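Local atomic coordinates of putative membrane protein (Corynebacterium diphtheriae NCTC 13129, PDB entry 3C8I), a protein that is of unknown function but belongs to the DUF3239 family and is probably membrane-anchored, this chain being its C-terminal part. Residues I106-A109 against E110-I113; E61-T64 against R65-G68; Q117-T120 against L121-L125; V82-Q85 against D86-D89. One frame throughout, in Å; residues are numbered along the deposited sequence.

Contact 1 of 4, residues I106-A109 against E110-I113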
ATOM      1  N   ILE B 106     -17.694   5.501  21.908  1.00 46.54           N
ATOM      2  CA  ILE B 106     -16.663   4.461  21.902  1.00 46.07           C
ATOM      3  C   ILE B 106     -16.967   3.436  22.993  1.00 45.72           C
ATOM      4  O   ILE B 106     -16.837   2.234  22.774  1.00 45.22           O
ATOM      5  CB  ILE B 106     -15.241   5.047  22.101  1.00 45.76           C
ATOM      6  CG1 ILE B 106     -14.841   5.898  20.888  1.00 45.75           C
ATOM      7  CG2 ILE B 106     -14.218   3.922  22.301  1.00 45.88           C
ATOM      8  CD1 ILE B 106     -13.632   6.763  21.124  1.00 45.88           C
ATOM      9  N   ALA B 107     -17.378   3.921  24.165  1.00 45.50           N
ATOM     10  CA  ALA B 107     -17.772   3.046  25.275  1.00 45.45           C
ATOM     11  C   ALA B 107     -18.988   2.204  24.899  1.00 45.21           C
ATOM     12  O   ALA B 107     -19.057   1.017  25.211  1.00 44.75           O
ATOM     13  CB  ALA B 107     -18.068   3.868  26.542  1.00 45.52           C
ATOM     14  N   ARG B 108     -19.937   2.830  24.220  1.00 45.41           N
ATOM     15  CA  ARG B 108     -21.120   2.136  23.734  1.00 45.24           C
ATOM     16  C   ARG B 108     -20.758   1.029  22.760  1.00 44.69           C
ATOM     17  O   ARG B 108     -21.228  -0.106  22.901  1.00 43.96           O
ATOM     18  CB  ARG B 108     -22.041   3.116  23.023  1.00 46.23           C
ATOM     19  CG  ARG B 108     -23.404   2.544  22.679  1.00 48.09           C
ATOM     20  CD  ARG B 108     -24.430   2.890  23.785  1.00 51.06           C
ATOM     21  NE  ARG B 108     -25.743   2.252  23.579  1.00 51.65           N
ATOM     22  CZ  ARG B 108     -26.228   1.224  24.283  1.00 53.84           C
ATOM     23  NH1 ARG B 108     -25.532   0.662  25.275  1.00 54.59           N
ATOM     24  NH2 ARG B 108     -27.441   0.749  23.998  1.00 54.63           N
ATOM     25  N   ALA B 109     -19.944   1.385  21.760  1.00 43.97           N
ATOM     26  CA  ALA B 109     -19.409   0.439  20.785  1.00 43.33           C
ATOM     27  C   ALA B 109     -18.870  -0.807  21.450  1.00 42.43           C
ATOM     28  O   ALA B 109     -19.145  -1.902  20.992  1.00 42.18           O
ATOM     29  CB  ALA B 109     -18.301   1.098  19.961  1.00 43.46           C
ATOM     30  N   GLU B 110     -18.099  -0.634  22.523  1.00 42.11           N
ATOM     31  CA  GLU B 110     -17.457  -1.759  23.197  1.00 42.62           C
ATOM     32  C   GLU B 110     -18.475  -2.696  23.851  1.00 42.63           C
ATOM     33  O   GLU B 110     -18.344  -3.916  23.755  1.00 42.31           O
ATOM     34  CB  GLU B 110     -16.430  -1.291  24.241  1.00 42.38           C
ATOM     35  CG  GLU B 110     -15.808  -2.453  25.025  1.00 43.11           C
ATOM     36  CD  GLU B 110     -14.790  -2.026  26.060  1.00 44.09           C
ATOM     37  OE1 GLU B 110     -13.966  -1.129  25.749  1.00 46.49           O
ATOM     38  OE2 GLU B 110     -14.811  -2.612  27.178  1.00 46.24           O
ATOM     39  N   SER B 111     -19.474  -2.126  24.527  1.00 42.50           N
ATOM     40  CA  SER B 111     -20.549  -2.916  25.132  1.00 42.81           C
ATOM     41  C   SER B 111     -21.481  -3.559  24.089  1.00 42.75           C
ATOM     42  O   SER B 111     -22.006  -4.641  24.328  1.00 43.70           O
ATOM     43  CB  SER B 111     -21.351  -2.069  26.137  1.00 42.74           C
ATOM     44  OG  SER B 111     -21.816  -0.878  25.528  1.00 43.92           O
ATOM     45  N   THR B 112     -21.663  -2.914  22.940  1.00 42.66           N
ATOM     46  CA  THR B 112     -22.477  -3.460  21.847  1.00 42.77           C
ATOM     47  C   THR B 112     -21.863  -4.725  21.212  1.00 42.92           C
ATOM     48  O   THR B 112     -22.584  -5.630  20.772  1.00 43.22           O
ATOM     49  CB  THR B 112     -22.666  -2.411  20.729  1.00 42.52           C
ATOM     50  OG1 THR B 112     -23.437  -1.308  21.216  1.00 44.54           O
ATOM     51  CG2 THR B 112     -23.358  -3.006  19.528  1.00 42.92           C
ATOM     52  N   ILE B 113     -20.535  -4.793  21.152  1.00 42.09           N
ATOM     53  CA  ILE B 113     -19.877  -5.980  20.599  1.00 41.95           C
ATOM     54  C   ILE B 113     -20.087  -7.143  21.571  1.00 41.77           C
ATOM     55  O   ILE B 113     -19.782  -7.023  22.761  1.00 41.25           O
ATOM     56  CB  ILE B 113     -18.365  -5.736  20.289  1.00 41.52           C
ATOM     57  CG1 ILE B 113     -18.215  -4.736  19.137  1.00 41.81           C
ATOM     58  CG2 ILE B 113     -17.650  -7.047  19.930  1.00 41.25           C
ATOM     59  CD1 ILE B 113     -16.869  -4.039  19.132  1.00 41.09           C
TER
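Helix 103-112 makes its last turn here: Glu110 N, Ser111 N, Thr112 N and Ile113 N reach back to the carbonyls of Ile106, Ala107, Arg108 and Ala109, the bonds running from 2.8 Å (Thr112 N to Arg108 O) to 3.2 Å (Ile113 N to Ala109 O), and Ile113 leaves helical backbone angles. Arg108 O is gripped three times. Besides Thr112 N, which comes nearly in line with the carbonyl, it takes the hydroxyls of Ser111 (OG to Arg108 O, 2.8 Å) and Thr112 (OG1 to Arg108 O, 3.0 Å). The two hydroxyls approach differently: Ser111 OG is tilted 26° from the carbonyl plane, whereas Thr112 OG1 sits well above it, 52° out. Thr112 holds OG1 beside its own backbone N (chi1 -66°), which turns the hydroxyl back toward the preceding turn and leaves CG2 anti to that N. The Arg108 chain bends at chi2 and passes along the outside of the turn, NH1 coming within 4.0 Å of Ser111 OG; its CG stands 4.1 Å from Thr112 OG1, the two side chains crossing at about a right angle. CG1 of Ile113 lies against Ala109 O at 3.5 Å. The inner face of the turn rests on the sheet: Ala109 and Ile113 touch Leu16 of strand 16-24, Ile106 and Ala109 touch Pro72 of strand 70-80, and Glu110 OE2 forms a salt bridge with Arg70 at the start of that strand.

Contact 2 of 4, residues E61-T64 against R65-G68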
ATOM      1  N   GLU B  61      -2.714   5.950  25.405  1.00 43.38           N
ATOM      2  CA  GLU B  61      -1.399   6.460  25.739  1.00 44.50           C
ATOM      3  C   GLU B  61      -1.098   6.021  27.166  1.00 44.80           C
ATOM      4  O   GLU B  61      -1.999   5.982  28.006  1.00 44.96           O
ATOM      5  CB  GLU B  61      -1.378   7.995  25.683  1.00 45.04           C
ATOM      6  CG  GLU B  61      -1.537   8.602  24.282  1.00 46.88           C
ATOM      7  CD  GLU B  61      -1.330  10.126  24.259  1.00 47.60           C
ATOM      8  OE1 GLU B  61      -1.518  10.791  25.312  1.00 51.16           O
ATOM      9  OE2 GLU B  61      -0.981  10.659  23.177  1.00 52.61           O
ATOM     10  N   GLY B  62       0.160   5.679  27.423  1.00 45.01           N
ATOM     11  CA  GLY B  62       0.629   5.394  28.766  1.00 45.41           C
ATOM     12  C   GLY B  62       0.042   4.147  29.401  1.00 45.76           C
ATOM     13  O   GLY B  62       0.379   3.029  29.020  1.00 46.02           O
ATOM     14  N   ASP B  63      -0.840   4.347  30.377  1.00 45.85           N
ATOM     15  CA  ASP B  63      -1.334   3.240  31.206  1.00 45.48           C
ATOM     16  C   ASP B  63      -2.330   2.364  30.427  1.00 45.02           C
ATOM     17  O   ASP B  63      -2.533   1.202  30.782  1.00 45.34           O
ATOM     18  CB  ASP B  63      -1.988   3.777  32.496  1.00 46.03           C
ATOM     19  CG  ASP B  63      -1.364   3.210  33.773  1.00 47.51           C
ATOM     20  OD1 ASP B  63      -0.593   2.211  33.730  1.00 48.88           O
ATOM     21  OD2 ASP B  63      -1.656   3.787  34.845  1.00 50.14           O
ATOM     22  N   THR B  64      -2.956   2.917  29.384  1.00 43.90           N
ATOM     23  CA  THR B  64      -3.862   2.129  28.546  1.00 43.12           C
ATOM     24  C   THR B  64      -3.159   1.603  27.300  1.00 41.99           C
ATOM     25  O   THR B  64      -3.743   0.825  26.557  1.00 41.89           O
ATOM     26  CB  THR B  64      -5.116   2.923  28.119  1.00 43.06           C
ATOM     27  OG1 THR B  64      -4.725   4.105  27.409  1.00 43.15           O
ATOM     28  CG2 THR B  64      -5.958   3.294  29.329  1.00 43.76           C
ATOM     29  N   ARG B  65      -1.917   2.023  27.071  1.00 41.12           N
ATOM     30  CA  ARG B  65      -1.122   1.499  25.950  1.00 40.45           C
ATOM     31  C   ARG B  65      -0.461   0.190  26.364  1.00 39.51           C
ATOM     32  O   ARG B  65       0.762   0.116  26.581  1.00 38.86           O
ATOM     33  CB  ARG B  65      -0.087   2.524  25.502  1.00 40.79           C
ATOM     34  CG  ARG B  65       0.552   2.203  24.166  1.00 41.17           C
ATOM     35  CD  ARG B  65       1.356   3.381  23.649  1.00 41.94           C
ATOM     36  NE  ARG B  65       2.009   3.043  22.393  1.00 43.06           N
ATOM     37  CZ  ARG B  65       3.222   2.501  22.277  1.00 43.32           C
ATOM     38  NH1 ARG B  65       3.973   2.247  23.335  1.00 44.60           N
ATOM     39  NH2 ARG B  65       3.692   2.227  21.074  1.00 44.50           N
ATOM     40  N   LYS B  66      -1.294  -0.844  26.468  1.00 37.98           N
ATOM     41  CA  LYS B  66      -0.906  -2.108  27.070  1.00 37.28           C
ATOM     42  C   LYS B  66      -1.502  -3.243  26.295  1.00 35.43           C
ATOM     43  O   LYS B  66      -2.610  -3.128  25.804  1.00 33.70           O
ATOM     44  CB  LYS B  66      -1.471  -2.218  28.496  1.00 37.45           C
ATOM     45  CG  LYS B  66      -0.783  -1.375  29.528  1.00 39.00           C
ATOM     46  CD  LYS B  66      -1.327  -1.719  30.912  1.00 39.36           C
ATOM     47  CE  LYS B  66      -0.654  -0.927  32.021  1.00 40.69           C
ATOM     48  NZ  LYS B  66      -1.605  -0.705  33.172  1.00 42.44           N
ATOM     49  N   VAL B  67      -0.786  -4.359  26.266  1.00 34.16           N
ATOM     50  CA  VAL B  67      -1.291  -5.589  25.677  1.00 33.93           C
ATOM     51  C   VAL B  67      -2.588  -5.968  26.386  1.00 33.23           C
ATOM     52  O   VAL B  67      -2.636  -5.994  27.626  1.00 33.23           O
ATOM     53  CB  VAL B  67      -0.261  -6.723  25.790  1.00 33.90           C
ATOM     54  CG1 VAL B  67      -0.849  -8.038  25.311  1.00 34.20           C
ATOM     55  CG2 VAL B  67       1.012  -6.377  24.999  1.00 34.22           C
ATOM     56  N   GLY B  68      -3.649  -6.190  25.609  1.00 32.06           N
ATOM     57  CA  GLY B  68      -4.965  -6.552  26.151  1.00 31.59           C
ATOM     58  C   GLY B  68      -6.006  -5.445  26.192  1.00 30.53           C
ATOM     59  O   GLY B  68      -7.188  -5.725  26.370  1.00 29.76           O
TER
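Gly62 and Arg65 close a type I beta turn, with Asp63 and Thr64 at its corners, in the exposed loop between strands 47-54 and 70-80. Backbone bonds give the loop its shape. Arg65 N donates to Gly62 O over 3.2 Å, reaching the oxygen from high above the carbonyl plane, 71° out of it. Just before, Gly62 at positive phi and Asp63 have the angles of a type II' turn, closed by a weak 3.5 Å bond from Thr64 N to Glu61 O. Just after, Arg65 centres an inverse gamma turn, in which Lys66 N makes a weak 3.0 Å bond to Thr64 O. Three tight bends thus follow one another within six residues.

The charged interaction links a corner of the second turn, Asp63, to Lys66, the last residue of the gamma turn. Asp63 and Lys66 lie alongside each other, pointing the same way, and form a salt bridge on the outer surface. CG of Lys66 stands beside its backbone N (chi1 -74°) and the rest of the chain is extended, which carries its methylenes past the end of the Asp63 carbonyl, with CD 3.2 Å from Asp63 O.

Polar side chains tie the turns to the rest of the chain. The extended Arg65 leads away from the loop and NH2 bonds to Asn25 O, while Thr64 OG1 bonds to Gly59 O and Thr64 O takes Thr69 OG1. At the end of the lysine, NZ meets Asp63 OD1 at 3.1 Å from above the carboxylate plane, 53° out of it.

Contact 3 of 4, residues Q117-T120 against L121-L125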
ATOM      1  N   GLN B 117     -17.522 -12.596  21.410  1.00 36.86           N
ATOM      2  CA  GLN B 117     -16.542 -12.144  20.436  1.00 35.90           C
ATOM      3  C   GLN B 117     -15.349 -11.532  21.149  1.00 35.11           C
ATOM      4  O   GLN B 117     -14.208 -11.792  20.779  1.00 34.46           O
ATOM      5  CB  GLN B 117     -17.154 -11.154  19.453  1.00 36.05           C
ATOM      6  CG  GLN B 117     -18.102 -11.793  18.462  1.00 35.63           C
ATOM      7  CD  GLN B 117     -18.653 -10.820  17.433  1.00 36.04           C
ATOM      8  OE1 GLN B 117     -18.036  -9.789  17.100  1.00 34.34           O
ATOM      9  NE2 GLN B 117     -19.818 -11.158  16.897  1.00 34.36           N
ATOM     10  N   TRP B 118     -15.608 -10.728  22.186  1.00 34.37           N
ATOM     11  CA  TRP B 118     -14.521 -10.226  23.023  1.00 33.80           C
ATOM     12  C   TRP B 118     -13.706 -11.378  23.599  1.00 33.24           C
ATOM     13  O   TRP B 118     -12.492 -11.384  23.506  1.00 32.96           O
ATOM     14  CB  TRP B 118     -15.023  -9.317  24.152  1.00 33.28           C
ATOM     15  CG  TRP B 118     -15.395  -7.932  23.691  1.00 32.44           C
ATOM     16  CD1 TRP B 118     -16.623  -7.367  23.735  1.00 33.52           C
ATOM     17  CD2 TRP B 118     -14.519  -6.962  23.122  1.00 31.16           C
ATOM     18  NE1 TRP B 118     -16.581  -6.092  23.219  1.00 34.01           N
ATOM     19  CE2 TRP B 118     -15.293  -5.814  22.839  1.00 33.22           C
ATOM     20  CE3 TRP B 118     -13.151  -6.949  22.815  1.00 32.35           C
ATOM     21  CZ2 TRP B 118     -14.746  -4.659  22.250  1.00 33.42           C
ATOM     22  CZ3 TRP B 118     -12.600  -5.794  22.235  1.00 32.46           C
ATOM     23  CH2 TRP B 118     -13.400  -4.672  21.949  1.00 32.62           C
ATOM     24  N   THR B 119     -14.374 -12.374  24.164  1.00 33.64           N
ATOM     25  CA  THR B 119     -13.653 -13.478  24.783  1.00 33.57           C
ATOM     26  C   THR B 119     -12.883 -14.328  23.736  1.00 32.84           C
ATOM     27  O   THR B 119     -11.713 -14.670  23.942  1.00 32.49           O
ATOM     28  CB  THR B 119     -14.587 -14.300  25.743  1.00 34.67           C
ATOM     29  OG1 THR B 119     -15.541 -15.046  24.975  1.00 38.79           O
ATOM     30  CG2 THR B 119     -15.327 -13.381  26.695  1.00 33.64           C
ATOM     31  N   THR B 120     -13.507 -14.628  22.600  1.00 32.24           N
ATOM     32  CA  THR B 120     -12.804 -15.287  21.481  1.00 32.00           C
ATOM     33  C   THR B 120     -11.517 -14.553  21.074  1.00 31.32           C
ATOM     34  O   THR B 120     -10.464 -15.169  20.884  1.00 30.35           O
ATOM     35  CB  THR B 120     -13.721 -15.413  20.221  1.00 32.78           C
ATOM     36  OG1 THR B 120     -14.798 -16.321  20.499  1.00 31.80           O
ATOM     37  CG2 THR B 120     -12.929 -15.919  18.993  1.00 31.98           C
ATOM     38  N   LEU B 121     -11.603 -13.228  20.939  1.00 30.76           N
ATOM     39  CA  LEU B 121     -10.415 -12.431  20.617  1.00 30.89           C
ATOM     40  C   LEU B 121      -9.364 -12.521  21.736  1.00 30.95           C
ATOM     41  O   LEU B 121      -8.198 -12.777  21.461  1.00 30.94           O
ATOM     42  CB  LEU B 121     -10.792 -10.972  20.333  1.00 30.38           C
ATOM     43  CG  LEU B 121      -9.641 -10.014  19.974  1.00 29.88           C
ATOM     44  CD1 LEU B 121      -8.794 -10.522  18.784  1.00 27.95           C
ATOM     45  CD2 LEU B 121     -10.197  -8.637  19.725  1.00 29.19           C
ATOM     46  N   SER B 122      -9.790 -12.318  22.994  1.00 31.80           N
ATOM     47  CA  SER B 122      -8.873 -12.395  24.129  1.00 32.45           C
ATOM     48  C   SER B 122      -8.151 -13.735  24.174  1.00 32.88           C
ATOM     49  O   SER B 122      -6.942 -13.783  24.376  1.00 32.92           O
ATOM     50  CB  SER B 122      -9.620 -12.170  25.438  1.00 31.89           C
ATOM     51  OG  SER B 122     -10.199 -10.874  25.447  1.00 31.99           O
ATOM     52  N   LYS B 123      -8.892 -14.814  23.957  1.00 33.98           N
ATOM     53  CA  LYS B 123      -8.303 -16.162  23.963  1.00 35.68           C
ATOM     54  C   LYS B 123      -7.323 -16.422  22.844  1.00 35.74           C
ATOM     55  O   LYS B 123      -6.577 -17.386  22.909  1.00 35.21           O
ATOM     56  CB  LYS B 123      -9.399 -17.231  23.941  1.00 35.86           C
ATOM     57  CG  LYS B 123      -9.855 -17.612  25.316  1.00 38.38           C
ATOM     58  CD  LYS B 123     -11.345 -17.926  25.399  1.00 38.44           C
ATOM     59  CE  LYS B 123     -12.122 -16.720  25.917  1.00 42.19           C
ATOM     60  NZ  LYS B 123     -13.497 -16.597  25.327  1.00 42.18           N
ATOM     61  N   ASN B 124      -7.315 -15.565  21.816  1.00 36.42           N
ATOM     62  CA  ASN B 124      -6.459 -15.765  20.656  1.00 36.46           C
ATOM     63  C   ASN B 124      -5.385 -14.697  20.480  1.00 36.63           C
ATOM     64  O   ASN B 124      -4.646 -14.727  19.496  1.00 35.87           O
ATOM     65  CB  ASN B 124      -7.334 -15.892  19.405  1.00 37.09           C
ATOM     66  CG  ASN B 124      -8.080 -17.233  19.350  1.00 38.21           C
ATOM     67  OD1 ASN B 124      -7.466 -18.268  19.094  1.00 40.55           O
ATOM     68  ND2 ASN B 124      -9.389 -17.216  19.585  1.00 37.25           N
ATOM     69  N   LEU B 125      -5.263 -13.782  21.442  1.00 36.65           N
ATOM     70  CA  LEU B 125      -4.223 -12.747  21.373  1.00 37.30           C
ATOM     71  C   LEU B 125      -2.852 -13.351  21.236  1.00 37.71           C
ATOM     72  O   LEU B 125      -1.973 -12.781  20.575  1.00 37.12           O
ATOM     73  CB  LEU B 125      -4.202 -11.858  22.622  1.00 36.58           C
ATOM     74  CG  LEU B 125      -4.899 -10.513  22.694  1.00 36.18           C
ATOM     75  CD1 LEU B 125      -4.202  -9.683  23.812  1.00 32.46           C
ATOM     76  CD2 LEU B 125      -5.009  -9.724  21.342  1.00 30.69           C
TER
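Helix 115-124 joins Gln117-Thr120 to Leu121-Asn124 by main-chain bonds and by a side-chain amide that adds to them. Leu121 N bonds to Gln117 O at 3.0 Å and Ser122 N to Trp118 O at 2.9 Å, both nearly straight. Ser122 OG lies beside its own backbone N (chi1 -62°), which brings it to 3.0 Å from Trp118 O, although the acceptor of its proton is not settled. One turn on, Asn124 lies alongside Thr120, pointing the same way, and its amide ND2 donates to Thr120 O at 2.7 Å, with the oxygen 18° out of the amide plane; Asn124 N bonds to Leu121 O, three residues back. The Thr120 methyl lies near the amide, CG2 3.8 Å from ND2 of Asn124. Lys123 bends back alongside Thr119, but the modelled approach of its ammonium group is too close to be trusted. The apolar side is carried by Trp118 and Leu121, whose CZ3 and CD2 meet obliquely at 4.5 Å. Trp118 fixes its ring further afield: NE1 bonds to Glu110 O of helix 103-112, and Arg70 makes a cation-pi contact with it. The helix lies across the sheet, Trp118 on Pro18 and Ser122 on Met20 of strand 16-24, Leu121 on Met32 and Thr120 on Leu34 of strand 29-36, and Asn124 on Leu49 of strand 47-54.

Contact 4 of 4, residues V82-Q85 against D86-D89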
ATOM      1  N   VAL B  82      -8.873 -15.045  -4.515  1.00 44.67           N
ATOM      2  CA  VAL B  82      -8.799 -15.408  -5.924  1.00 46.17           C
ATOM      3  C   VAL B  82      -9.548 -16.725  -6.196  1.00 47.12           C
ATOM      4  O   VAL B  82     -10.429 -16.777  -7.061  1.00 46.97           O
ATOM      5  CB  VAL B  82      -7.311 -15.509  -6.460  1.00 46.14           C
ATOM      6  CG1 VAL B  82      -6.386 -16.094  -5.442  1.00 47.30           C
ATOM      7  CG2 VAL B  82      -7.232 -16.370  -7.741  1.00 45.62           C
ATOM      8  N   GLY B  83      -9.184 -17.776  -5.466  1.00 48.37           N
ATOM      9  CA  GLY B  83      -9.713 -19.121  -5.738  1.00 49.76           C
ATOM     10  C   GLY B  83     -11.183 -19.188  -5.367  1.00 51.58           C
ATOM     11  O   GLY B  83     -12.057 -19.493  -6.195  1.00 52.01           O
ATOM     12  N   ASN B  84     -11.453 -18.873  -4.106  1.00 53.23           N
ATOM     13  CA  ASN B  84     -12.814 -18.592  -3.696  1.00 54.21           C
ATOM     14  C   ASN B  84     -13.329 -17.337  -4.388  1.00 54.09           C
ATOM     15  O   ASN B  84     -12.579 -16.537  -4.938  1.00 55.26           O
ATOM     16  CB  ASN B  84     -12.917 -18.429  -2.167  1.00 54.75           C
ATOM     17  CG  ASN B  84     -13.410 -19.691  -1.466  1.00 56.58           C
ATOM     18  OD1 ASN B  84     -13.076 -20.815  -1.864  1.00 60.15           O
ATOM     19  ND2 ASN B  84     -14.199 -19.510  -0.405  1.00 57.83           N
ATOM     20  N   GLN B  85     -14.636 -17.251  -4.468  1.00 53.50           N
ATOM     21  CA  GLN B  85     -15.319 -15.996  -4.357  1.00 52.42           C
ATOM     22  C   GLN B  85     -16.103 -16.304  -3.076  1.00 50.97           C
ATOM     23  O   GLN B  85     -15.993 -17.423  -2.537  1.00 50.37           O
ATOM     24  CB  GLN B  85     -16.238 -15.758  -5.560  1.00 53.25           C
ATOM     25  CG  GLN B  85     -16.226 -14.314  -6.079  1.00 55.04           C
ATOM     26  CD  GLN B  85     -17.391 -14.018  -7.018  1.00 55.19           C
ATOM     27  OE1 GLN B  85     -17.998 -14.934  -7.589  1.00 57.51           O
ATOM     28  NE2 GLN B  85     -17.702 -12.727  -7.188  1.00 58.57           N
ATOM     29  N   ASP B  86     -16.874 -15.344  -2.584  1.00 48.80           N
ATOM     30  CA  ASP B  86     -17.555 -15.495  -1.297  1.00 47.22           C
ATOM     31  C   ASP B  86     -16.670 -15.244  -0.058  1.00 45.17           C
ATOM     32  O   ASP B  86     -17.216 -15.146   1.046  1.00 44.39           O
ATOM     33  CB  ASP B  86     -18.215 -16.885  -1.149  1.00 47.67           C
ATOM     34  CG  ASP B  86     -19.020 -17.304  -2.375  1.00 49.16           C
ATOM     35  OD1 ASP B  86     -19.698 -16.442  -2.990  1.00 51.47           O
ATOM     36  OD2 ASP B  86     -18.967 -18.512  -2.713  1.00 51.36           O
ATOM     37  N   SER B  87     -15.338 -15.140  -0.214  1.00 42.52           N
ATOM     38  CA  SER B  87     -14.449 -14.855   0.928  1.00 40.34           C
ATOM     39  C   SER B  87     -13.527 -13.662   0.707  1.00 38.42           C
ATOM     40  O   SER B  87     -13.065 -13.444  -0.413  1.00 37.50           O
ATOM     41  CB  SER B  87     -13.559 -16.050   1.235  1.00 40.22           C
ATOM     42  OG  SER B  87     -14.331 -17.194   1.506  1.00 40.58           O
ATOM     43  N   TRP B  88     -13.270 -12.919   1.783  1.00 35.80           N
ATOM     44  CA  TRP B  88     -12.182 -11.923   1.837  1.00 35.30           C
ATOM     45  C   TRP B  88     -10.903 -12.629   2.213  1.00 33.67           C
ATOM     46  O   TRP B  88     -10.892 -13.452   3.129  1.00 31.41           O
ATOM     47  CB  TRP B  88     -12.460 -10.856   2.884  1.00 35.17           C
ATOM     48  CG  TRP B  88     -13.777 -10.169   2.779  1.00 34.84           C
ATOM     49  CD1 TRP B  88     -14.837 -10.300   3.628  1.00 35.65           C
ATOM     50  CD2 TRP B  88     -14.159  -9.213   1.798  1.00 35.65           C
ATOM     51  NE1 TRP B  88     -15.866  -9.492   3.218  1.00 35.74           N
ATOM     52  CE2 TRP B  88     -15.476  -8.817   2.088  1.00 36.60           C
ATOM     53  CE3 TRP B  88     -13.508  -8.647   0.684  1.00 37.20           C
ATOM     54  CZ2 TRP B  88     -16.169  -7.885   1.309  1.00 36.93           C
ATOM     55  CZ3 TRP B  88     -14.197  -7.717  -0.093  1.00 37.18           C
ATOM     56  CH2 TRP B  88     -15.511  -7.342   0.228  1.00 36.46           C
ATOM     57  N   ASP B  89      -9.829 -12.347   1.481  1.00 32.94           N
ATOM     58  CA  ASP B  89      -8.502 -12.882   1.820  1.00 32.68           C
ATOM     59  C   ASP B  89      -7.623 -11.855   2.572  1.00 30.89           C
ATOM     60  O   ASP B  89      -6.577 -12.191   3.111  1.00 29.99           O
ATOM     61  CB  ASP B  89      -7.799 -13.423   0.566  1.00 33.23           C
ATOM     62  CG  ASP B  89      -7.915 -14.956   0.434  1.00 37.14           C
ATOM     63  OD1 ASP B  89      -8.690 -15.575   1.203  1.00 41.89           O
ATOM     64  OD2 ASP B  89      -7.238 -15.557  -0.432  1.00 42.05           O
TER
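Gln85 and Asp86 form the bend of this surface loop, and Asn84 and Ser87 on either side of them face each other across it. Asp86 has left-handed backbone angles, with phi at 80°, and this conformation presses its CB against the carbonyl before it, 2.7 Å from Gln85 O. Its carboxylate stays close to the same oxygen, OD2 lying 3.2 Å from Gln85 O; both atoms are acceptors, so the approach is probably unfavourable, if modestly so at an exposed site. The Gln85 chain is extended beyond CG and leaves the bend. The bend is bridged by a single hydrogen bond: Asn84 ND2 donates to Ser87 OG at 3.0 Å, the hydroxyl lying 21° out of the amide plane. Ser87 OG, anti to its carbonyl carbon with chi1 at -58°, is thereby turned back toward the asparagine. Wider apart, the Asp89 carboxylate looks across the mouth of the loop, OD2 standing 4.4 Å from Val82 N. Val82 packs on Arg70 of the second subunit, and Asp86 shares a backbone hydrogen bond with Val39 of another loop. Ser87 pairs through the backbone with Ser81, and Asp89 with Gln79, so the bend is the connection of a beta hairpin, linking the antiparallel neighbours 70-80 and 88-95 at one edge of the sheet as formed within this chain.

Overall arrangement
Contacts 1 and 3 are helical and partly buried, sitting on consecutive helices that cover the sheet and touch where Trp118 of contact 3 reaches Glu110 of contact 1. Contacts 2 and 4 are surface loops at the two ends of strand 70-80, on opposite sides of the chain's centre, with centres about 35 Å apart. Chemistry follows place: main-chain bonds, supplemented by hydroxyls or an amide, hold the helical turns, whereas contact 2 relies on tight turns and a salt bridge and contact 4 on one side-chain bond. Leu125 packs against Val67 and Gly68, joining contact 3 to contact 2. Contact 4 touches none of the others, but meets a second subunit.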